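Local coordinates for DMATS type aromatic prenyltransferase (Micromonospora olivasterospora, PDB 6ZRY), which probably transfers a dimethylallyl group to the indole ring of tryptophan, as an aromatic prenyltransferase of the ABBA-barrel fold, at residues 210-215 against 262-267; 256-261 against 276-281. All blocks are in the same frame, centred on the assembly; numbering follows the deposited sequence. Where two conformers were deposited one is given.

Contact 1: 210-215 against 262-267; sequences VKLYLT and YTFTEG
Leu212 and Phe264 meet where two antiparallel strands, 210-215 and 262-265, run side by side in the wall of the ABBA barrel. Four backbone hydrogen bonds join the strands. Val210 and Phe264 form one hydrogen-bonded pair, with Phe264 N to Val210 O at 2.8 Å. Leu212 and Tyr262 form the other, with Tyr262 N to Leu212 O also at 2.8 Å. Lys211 and Thr263 sit between them as a non-hydrogen-bonded pair, where Lys211 CA makes a C-H...O contact to Tyr262 O at 3.3 Å.

Leu212 can be followed outward. Its CB lies 3.6 Å from Phe264 CE2, at an oblique angle to the ring. CG is anti to the backbone N (chi1 -175°), and the chain then forks. CD2 stays with the phenylalanine, 3.8 Å from Phe264 CE2, in the ring plane at its edge. Val210, Leu212, Tyr262 and Phe264 share one face of the sheet. Helices 159-170 and 174-182 cover it: Leu212 touches Val163 and Tyr176, and Phe264 touches Leu167 and Ser175. This is the outer helical layer packing on the barrel.

The opposite face carries Lys211 and Thr263. The lysine passes Thr263 with its aliphatic part, CG 3.9 Å from Thr263 OG1, and beyond CD the chain turns off from strand 262-265. Further along, Leu214 crosses Tyr262 at about a right angle. Both touch Leu179 of helix 174-182. The leucine brings its CD2 to 3.9 Å from Tyr262 CE1, oblique to the ring.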
ATOM      1  N   VAL A 210       7.384  12.895   1.547  1.00 22.41           N
ATOM      2  CA  VAL A 210       5.976  12.430   1.423  1.00 21.12           C
ATOM      3  C   VAL A 210       5.868  11.555   0.179  1.00 20.67           C
ATOM      4  O   VAL A 210       6.480  11.888  -0.868  1.00 19.76           O
ATOM      5  CB  VAL A 210       5.002  13.606   1.342  1.00 20.60           C
ATOM      6  CG1 VAL A 210       3.577  13.150   1.040  1.00 20.48           C
ATOM      7  CG2 VAL A 210       5.055  14.479   2.593  1.00 20.75           C
ATOM      8  N   LYS A 211       5.111  10.478   0.280  1.00 20.12           N
ATOM      9  CA  LYS A 211       4.747   9.671  -0.878  1.00 20.19           C
ATOM     10  C   LYS A 211       3.264   9.903  -1.143  1.00 18.98           C
ATOM     11  O   LYS A 211       2.463   9.607  -0.252  1.00 18.19           O
ATOM     12  CB  LYS A 211       5.132   8.235  -0.573  1.00 22.39           C
ATOM     13  CG  LYS A 211       5.374   7.362  -1.754  1.00 25.17           C
ATOM     14  CD  LYS A 211       6.227   6.152  -1.356  1.00 27.24           C
ATOM     15  CE  LYS A 211       5.877   4.893  -2.099  1.00 29.42           C
ATOM     16  NZ  LYS A 211       6.775   3.771  -1.702  1.00 31.62           N
ATOM     17  N   LEU A 212       2.935  10.510  -2.288  1.00 17.43           N
ATOM     18  CA  LEU A 212       1.544  10.763  -2.693  1.00 17.27           C
ATOM     19  C   LEU A 212       1.132   9.728  -3.723  1.00 16.81           C
ATOM     20  O   LEU A 212       1.836   9.583  -4.726  1.00 15.93           O
ATOM     21  CB  LEU A 212       1.429  12.179  -3.251  1.00 17.78           C
ATOM     22  CG  LEU A 212       0.014  12.633  -3.605  1.00 18.37           C
ATOM     23  CD1 LEU A 212      -0.854  12.788  -2.372  1.00 18.94           C
ATOM     24  CD2 LEU A 212       0.050  13.929  -4.388  1.00 18.78           C
ATOM     25  N   TYR A 213      -0.012   9.106  -3.521  1.00 16.33           N
ATOM     26  CA  TYR A 213      -0.551   8.095  -4.452  1.00 16.41           C
ATOM     27  C   TYR A 213      -1.752   8.667  -5.181  1.00 16.51           C
ATOM     28  O   TYR A 213      -2.653   9.208  -4.482  1.00 17.08           O
ATOM     29  CB  TYR A 213      -0.982   6.851  -3.700  1.00 16.12           C
ATOM     30  CG  TYR A 213       0.092   6.011  -3.061  1.00 16.25           C
ATOM     31  CD1 TYR A 213       0.874   6.489  -2.017  1.00 16.70           C
ATOM     32  CD2 TYR A 213       0.230   4.667  -3.401  1.00 16.60           C
ATOM     33  CE1 TYR A 213       1.818   5.697  -1.388  1.00 16.52           C
ATOM     34  CE2 TYR A 213       1.169   3.859  -2.770  1.00 16.73           C
ATOM     35  CZ  TYR A 213       1.960   4.379  -1.756  1.00 17.06           C
ATOM     36  OH  TYR A 213       2.873   3.610  -1.093  1.00 18.63           O
ATOM     37  N   LEU A 214      -1.771   8.553  -6.504  1.00 16.84           N
ATOM     38  CA  LEU A 214      -2.890   8.987  -7.391  1.00 17.86           C
ATOM     39  C   LEU A 214      -3.523   7.735  -7.993  1.00 17.50           C
ATOM     40  O   LEU A 214      -2.766   6.904  -8.480  1.00 16.70           O
ATOM     41  CB  LEU A 214      -2.346   9.850  -8.520  1.00 19.31           C
ATOM     42  CG  LEU A 214      -2.171  11.331  -8.263  1.00 21.59           C
ATOM     43  CD1 LEU A 214      -1.301  11.585  -7.064  1.00 22.31           C
ATOM     44  CD2 LEU A 214      -1.551  11.997  -9.513  1.00 21.67           C
ATOM     45  N   THR A 215      -4.833   7.641  -7.980  1.00 17.28           N
ATOM     46  CA  THR A 215      -5.583   6.569  -8.649  1.00 17.68           C
ATOM     47  C   THR A 215      -6.066   7.122  -9.975  1.00 18.14           C
ATOM     48  O   THR A 215      -6.733   8.178  -9.974  1.00 17.91           O
ATOM     49  CB  THR A 215      -6.715   6.032  -7.774  1.00 17.82           C
ATOM     50  OG1 THR A 215      -6.142   5.561  -6.543  1.00 17.67           O
ATOM     51  CG2 THR A 215      -7.494   4.930  -8.451  1.00 17.55           C
ATOM     52  N   TYR A 262       4.268   9.101  -6.085  1.00 16.22           N
ATOM     53  CA  TYR A 262       5.263  10.157  -6.295  1.00 16.92           C
ATOM     54  C   TYR A 262       5.958  10.422  -4.986  1.00 17.27           C
ATOM     55  O   TYR A 262       5.283  10.660  -3.993  1.00 18.02           O
ATOM     56  CB  TYR A 262       4.549  11.409  -6.822  1.00 17.95           C
ATOM     57  CG  TYR A 262       3.871  11.177  -8.142  1.00 18.82           C
ATOM     58  CD1 TYR A 262       2.583  10.649  -8.226  1.00 19.66           C
ATOM     59  CD2 TYR A 262       4.573  11.365  -9.312  1.00 19.88           C
ATOM     60  CE1 TYR A 262       1.993  10.371  -9.457  1.00 20.98           C
ATOM     61  CE2 TYR A 262       3.997  11.127 -10.546  1.00 20.90           C
ATOM     62  CZ  TYR A 262       2.703  10.644 -10.627  1.00 21.75           C
ATOM     63  OH  TYR A 262       2.185  10.407 -11.878  1.00 25.27           O
ATOM     64  N   THR A 263       7.266  10.392  -4.973  1.00 17.96           N
ATOM     65  CA  THR A 263       8.070  10.702  -3.790  1.00 18.84           C
ATOM     66  C   THR A 263       8.526  12.151  -3.877  1.00 19.06           C
ATOM     67  O   THR A 263       9.256  12.474  -4.816  1.00 19.08           O
ATOM     68  CB  THR A 263       9.237   9.733  -3.636  1.00 20.02           C
ATOM     69  OG1 THR A 263       8.690   8.424  -3.552  1.00 20.99           O
ATOM     70  CG2 THR A 263      10.029   9.993  -2.385  1.00 20.67           C
ATOM     71  N   PHE A 264       8.074  12.967  -2.930  1.00 19.61           N
ATOM     72  CA  PHE A 264       8.398  14.408  -2.785  1.00 21.15           C
ATOM     73  C   PHE A 264       9.456  14.547  -1.707  1.00 21.66           C
ATOM     74  O   PHE A 264       9.281  13.993  -0.584  1.00 20.98           O
ATOM     75  CB  PHE A 264       7.167  15.232  -2.419  1.00 21.45           C
ATOM     76  CG  PHE A 264       6.012  15.100  -3.369  1.00 22.65           C
ATOM     77  CD1 PHE A 264       6.216  15.079  -4.743  1.00 23.41           C
ATOM     78  CD2 PHE A 264       4.710  15.007  -2.902  1.00 23.38           C
ATOM     79  CE1 PHE A 264       5.144  14.989  -5.627  1.00 24.00           C
ATOM     80  CE2 PHE A 264       3.647  14.905  -3.790  1.00 23.77           C
ATOM     81  CZ  PHE A 264       3.870  14.886  -5.146  1.00 23.83           C
ATOM     82  N   THR A 265      10.512  15.266  -2.019  0.70 22.14           N
ATOM     83  CA  THR A 265      11.638  15.483  -1.098  0.70 23.86           C
ATOM     84  C   THR A 265      11.998  16.975  -1.057  0.70 25.16           C
ATOM     85  O   THR A 265      11.707  17.698  -2.046  0.70 23.95           O
ATOM     86  CB  THR A 265      12.796  14.563  -1.495  0.70 24.18           C
ATOM     87  OG1 THR A 265      13.686  14.597  -0.385  0.70 25.80           O
ATOM     88  CG2 THR A 265      13.464  14.971  -2.794  0.70 23.82           C
ATOM     89  N   GLU A 266      12.600  17.398   0.059  1.00 26.11           N
ATOM     90  CA  GLU A 266      13.047  18.792   0.298  1.00 28.84           C
ATOM     91  C   GLU A 266      14.036  19.245  -0.775  1.00 29.51           C
ATOM     92  O   GLU A 266      14.945  18.469  -1.126  1.00 29.59           O
ATOM     93  CB  GLU A 266      13.758  18.888   1.630  1.00 30.72           C
ATOM     94  CG  GLU A 266      12.835  18.958   2.804  1.00 32.45           C
ATOM     95  CD  GLU A 266      13.566  19.370   4.068  1.00 33.62           C
ATOM     96  OE1 GLU A 266      13.305  18.777   5.099  1.00 34.55           O
ATOM     97  OE2 GLU A 266      14.425  20.281   3.984  1.00 36.40           O
ATOM     98  N   GLY A 267      13.853  20.462  -1.266  1.00 31.34           N
ATOM     99  CA  GLY A 267      14.805  21.136  -2.157  1.00 31.16           C
ATOM    100  C   GLY A 267      14.696  20.696  -3.609  1.00 30.98           C
ATOM    101  O   GLY A 267      15.454  21.240  -4.420  1.00 32.45           O
TER

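Contact 2: 256-261 against 276-281; sequences RPLVGS and IYVPIR. With TRP (tryptophan), chain C.
Ile276 reaches the backbone of Val259 and the side chain of Leu258 in the beta hairpin of strands 258-265 and 273-278, part of the ABBA barrel. CG1 is anti to the backbone N (chi1 180°), and the turn at chi2 (68°) brings CD1 to 3.5 Å from Val259 O. CD1 also touches Leu258 CB.

Tyr277 pairs with Val259 through two backbone hydrogen bonds, the shorter from Tyr277 N to Val259 O at 2.8 Å. The tyrosine ring lies along the other strand, with Val259 O in its plane at the edge. At its far end Tyr277 OH and Ser261 OG are hydrogen-bonded at 2.8 Å. This bond ties the ring to the neighbouring strand. The indole of the bound tryptophan approaches the same ring obliquely, its CH2 atom 4.0 Å from Tyr277 CD2.

Val278 and Leu258 run alongside each other in the same direction, with Val278 CG2 3.8 Å from Leu258 CD2. Pro279, just past the end of strand 273-278, is the centre of an inverse gamma turn. Its CG sits 3.3 Å from Arg256 O and also near Pro257 O.

Arg281, a residue of the tryptophan pocket, closes the segment. Its guanidinium plane is nearly parallel to that of Arg256, and Arg256 CD rests over the centre of one face of the Arg281 guanidinium. Asp56 forms salt bridges with both arginines, which probably offsets their like charges. Arg281 NH1 is also hydrogen-bonded to Ala328 O. The tryptophan carboxylate meets the edge of the Arg281 guanidinium, in its plane: Arg281 NH2 donates to the ligand's OXT at 3.0 Å, with an angle of 162° at the hydrogen.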
ATOM      1  N   ARG A 256      -9.952  -2.703 -12.333  1.00 25.27           N
ATOM      2  CA  ARG A 256      -9.384  -1.977 -11.192  1.00 24.45           C
ATOM      3  C   ARG A 256      -8.312  -1.043 -11.734  1.00 22.46           C
ATOM      4  O   ARG A 256      -7.619  -1.380 -12.699  1.00 21.10           O
ATOM      5  CB  ARG A 256      -8.883  -2.941 -10.132  1.00 25.70           C
ATOM      6  CG  ARG A 256     -10.009  -3.701  -9.460  1.00 27.50           C
ATOM      7  CD  ARG A 256      -9.502  -4.503  -8.290  1.00 28.73           C
ATOM      8  NE  ARG A 256     -10.489  -5.435  -7.780  1.00 30.59           N
ATOM      9  CZ  ARG A 256     -11.439  -5.149  -6.882  1.00 32.95           C
ATOM     10  NH1 ARG A 256     -11.559  -3.928  -6.381  1.00 32.99           N
ATOM     11  NH2 ARG A 256     -12.280  -6.099  -6.505  1.00 34.63           N
ATOM     12  N   PRO A 257      -8.225   0.192 -11.189  1.00 20.69           N
ATOM     13  CA  PRO A 257      -7.424   1.245 -11.796  1.00 19.75           C
ATOM     14  C   PRO A 257      -5.924   1.108 -11.514  1.00 18.40           C
ATOM     15  O   PRO A 257      -5.560   0.649 -10.455  1.00 16.98           O
ATOM     16  CB  PRO A 257      -7.969   2.525 -11.120  1.00 20.17           C
ATOM     17  CG  PRO A 257      -8.421   2.067  -9.764  1.00 20.33           C
ATOM     18  CD  PRO A 257      -8.944   0.656  -9.992  1.00 20.77           C
ATOM     19  N   LEU A 258      -5.106   1.570 -12.448  1.00 17.07           N
ATOM     20  CA  LEU A 258      -3.675   1.790 -12.209  1.00 16.70           C
ATOM     21  C   LEU A 258      -3.523   2.860 -11.130  1.00 16.32           C
ATOM     22  O   LEU A 258      -4.350   3.808 -11.083  1.00 16.55           O
ATOM     23  CB  LEU A 258      -2.978   2.217 -13.490  1.00 17.15           C
ATOM     24  CG  LEU A 258      -2.903   1.155 -14.581  1.00 17.85           C
ATOM     25  CD1 LEU A 258      -2.380   1.760 -15.853  1.00 17.98           C
ATOM     26  CD2 LEU A 258      -2.031  -0.011 -14.152  1.00 17.69           C
ATOM     27  N   VAL A 259      -2.480   2.742 -10.352  1.00 15.63           N
ATOM     28  CA  VAL A 259      -2.139   3.700  -9.292  1.00 15.12           C
ATOM     29  C   VAL A 259      -0.689   4.074  -9.459  1.00 14.94           C
ATOM     30  O   VAL A 259       0.141   3.198  -9.708  1.00 14.90           O
ATOM     31  CB  VAL A 259      -2.443   3.147  -7.900  1.00 14.73           C
ATOM     32  CG1 VAL A 259      -1.963   4.065  -6.810  1.00 14.91           C
ATOM     33  CG2 VAL A 259      -3.916   2.862  -7.736  1.00 15.04           C
ATOM     34  N   GLY A 260      -0.404   5.343  -9.343  1.00 15.02           N
ATOM     35  CA  GLY A 260       0.965   5.842  -9.316  1.00 15.14           C
ATOM     36  C   GLY A 260       1.281   6.495  -8.011  1.00 15.56           C
ATOM     37  O   GLY A 260       0.395   7.176  -7.468  1.00 16.20           O
ATOM     38  N   SER A 261       2.506   6.363  -7.538  1.00 15.32           N
ATOM     39  CA  SER A 261       2.981   7.103  -6.354  1.00 15.70           C
ATOM     40  C   SER A 261       4.204   7.940  -6.711  1.00 15.79           C
ATOM     41  O   SER A 261       4.970   7.555  -7.601  1.00 15.53           O
ATOM     42  CB  SER A 261       3.213   6.214  -5.169  1.00 15.58           C
ATOM     43  OG  SER A 261       4.374   5.450  -5.333  1.00 15.91           O
ATOM     44  N   ILE A 276       4.587   2.478 -10.046  1.00 15.68           N
ATOM     45  CA  ILE A 276       3.332   2.097 -10.729  1.00 16.27           C
ATOM     46  C   ILE A 276       2.830   0.813 -10.056  1.00 15.91           C
ATOM     47  O   ILE A 276       3.656  -0.107  -9.814  1.00 15.91           O
ATOM     48  CB  ILE A 276       3.540   1.960 -12.259  1.00 17.12           C
ATOM     49  CG1 ILE A 276       2.259   1.562 -12.987  1.00 18.41           C
ATOM     50  CG2 ILE A 276       4.669   1.009 -12.625  1.00 17.30           C
ATOM     51  CD1 ILE A 276       1.193   2.592 -12.988  1.00 19.68           C
ATOM     52  N   TYR A 277       1.557   0.781  -9.719  1.00 15.73           N
ATOM     53  CA  TYR A 277       0.897  -0.344  -9.034  1.00 15.70           C
ATOM     54  C   TYR A 277      -0.177  -0.871  -9.944  1.00 16.13           C
ATOM     55  O   TYR A 277      -1.157  -0.178 -10.213  1.00 16.45           O
ATOM     56  CB  TYR A 277       0.323   0.070  -7.673  1.00 15.82           C
ATOM     57  CG  TYR A 277       1.288   0.786  -6.763  1.00 16.25           C
ATOM     58  CD1 TYR A 277       1.577   2.130  -6.965  1.00 16.51           C
ATOM     59  CD2 TYR A 277       1.892   0.156  -5.696  1.00 16.54           C
ATOM     60  CE1 TYR A 277       2.479   2.804  -6.173  1.00 16.94           C
ATOM     61  CE2 TYR A 277       2.779   0.821  -4.867  1.00 16.85           C
ATOM     62  CZ  TYR A 277       3.073   2.154  -5.106  1.00 17.11           C
ATOM     63  OH  TYR A 277       3.943   2.843  -4.305  1.00 17.69           O
ATOM     64  N   VAL A 278       0.031  -2.072 -10.472  1.00 15.94           N
ATOM     65  CA  VAL A 278      -0.971  -2.747 -11.303  1.00 16.05           C
ATOM     66  C   VAL A 278      -1.787  -3.672 -10.407  1.00 16.27           C
ATOM     67  O   VAL A 278      -1.227  -4.617  -9.813  1.00 15.57           O
ATOM     68  CB  VAL A 278      -0.318  -3.529 -12.453  1.00 16.14           C
ATOM     69  CG1 VAL A 278      -1.351  -4.246 -13.294  1.00 16.51           C
ATOM     70  CG2 VAL A 278       0.554  -2.621 -13.318  1.00 16.62           C
ATOM     71  N   PRO A 279      -3.129  -3.512 -10.380  1.00 16.43           N
ATOM     72  CA  PRO A 279      -4.011  -4.426  -9.640  1.00 16.50           C
ATOM     73  C   PRO A 279      -4.263  -5.670 -10.498  1.00 16.24           C
ATOM     74  O   PRO A 279      -5.374  -5.875 -11.039  1.00 16.24           O
ATOM     75  CB  PRO A 279      -5.243  -3.570  -9.421  1.00 16.70           C
ATOM     76  CG  PRO A 279      -5.322  -2.749 -10.698  1.00 16.77           C
ATOM     77  CD  PRO A 279      -3.889  -2.435 -11.038  1.00 16.99           C
ATOM     78  N   ILE A 280      -3.229  -6.497 -10.547  1.00 16.22           N
ATOM     79  CA  ILE A 280      -3.097  -7.655 -11.468  1.00 15.71           C
ATOM     80  C   ILE A 280      -4.268  -8.607 -11.292  1.00 15.84           C
ATOM     81  O   ILE A 280      -4.677  -9.195 -12.284  1.00 16.16           O
ATOM     82  CB  ILE A 280      -1.739  -8.326 -11.275  1.00 15.64           C
ATOM     83  CG1 ILE A 280      -1.547  -9.455 -12.299  1.00 16.28           C
ATOM     84  CG2 ILE A 280      -1.539  -8.796  -9.853  1.00 15.45           C
ATOM     85  CD1 ILE A 280      -0.140  -9.839 -12.519  1.00 17.00           C
ATOM     86  N   ARG A 281      -4.847  -8.711 -10.082  1.00 15.70           N
ATOM     87  CA  ARG A 281      -5.996  -9.611  -9.799  1.00 16.15           C
ATOM     88  C   ARG A 281      -7.162  -9.305 -10.739  1.00 17.06           C
ATOM     89  O   ARG A 281      -7.997 -10.209 -10.967  1.00 17.40           O
ATOM     90  CB  ARG A 281      -6.478  -9.473  -8.354  1.00 16.02           C
ATOM     91  CG  ARG A 281      -7.084  -8.107  -8.009  1.00 16.39           C
ATOM     92  CD  ARG A 281      -7.347  -8.111  -6.522  1.00 16.88           C
ATOM     93  NE  ARG A 281      -8.019  -6.977  -5.945  1.00 17.39           N
ATOM     94  CZ  ARG A 281      -7.498  -5.768  -5.742  1.00 18.04           C
ATOM     95  NH1 ARG A 281      -6.284  -5.453  -6.140  1.00 17.58           N
ATOM     96  NH2 ARG A 281      -8.224  -4.852  -5.114  1.00 19.09           N
TER
HETATM   97  N   TRP C 601      -7.453  -2.872  -1.417  1.00 21.48           N
HETATM   98  CA  TRP C 601      -7.396  -1.422  -1.812  1.00 22.35           C
HETATM   99  C   TRP C 601      -7.296  -1.311  -3.335  1.00 23.12           C
HETATM  100  O   TRP C 601      -7.476  -0.206  -3.880  1.00 23.89           O
HETATM  101  CB  TRP C 601      -6.235  -0.694  -1.110  1.00 22.91           C
HETATM  102  CG  TRP C 601      -4.870  -1.202  -1.454  1.00 23.25           C
HETATM  103  CD1 TRP C 601      -4.220  -2.272  -0.898  1.00 22.46           C
HETATM  104  CD2 TRP C 601      -3.968  -0.652  -2.432  1.00 23.65           C
HETATM  105  NE1 TRP C 601      -2.983  -2.424  -1.471  1.00 22.26           N
HETATM  106  CE2 TRP C 601      -2.793  -1.440  -2.405  1.00 23.01           C
HETATM  107  CE3 TRP C 601      -4.028   0.437  -3.315  1.00 24.42           C
HETATM  108  CZ2 TRP C 601      -1.704  -1.188  -3.241  1.00 23.47           C
HETATM  109  CZ3 TRP C 601      -2.949   0.685  -4.138  1.00 23.04           C
HETATM  110  CH2 TRP C 601      -1.804  -0.112  -4.095  1.00 23.82           C
HETATM  111  OXT TRP C 601      -7.047  -2.318  -4.034  1.00 20.61           O

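Overall arrangement
Both contacts use strand 258-265, which pairs with 209-220 in contact 1 and with 273-278 in contact 2. They are therefore successive steps round one antiparallel sheet. Leu214 N, probably hydrogen-bonded to Gly260 O, joins them directly. Tyr213 also meets Tyr277. Both contacts are largely buried, but contact 2 has exposed Arg256 at its margin. Contact 1 is backbone pairing with apolar and aromatic packing beneath outer helices. Contact 2 leaves regular sheet for a turn and adds polar chemistry, including an arginine of the tryptophan pocket. Contact 1 holds no residue of that pocket; the side chain of Lys211 is about 9 Å from the bound tryptophan.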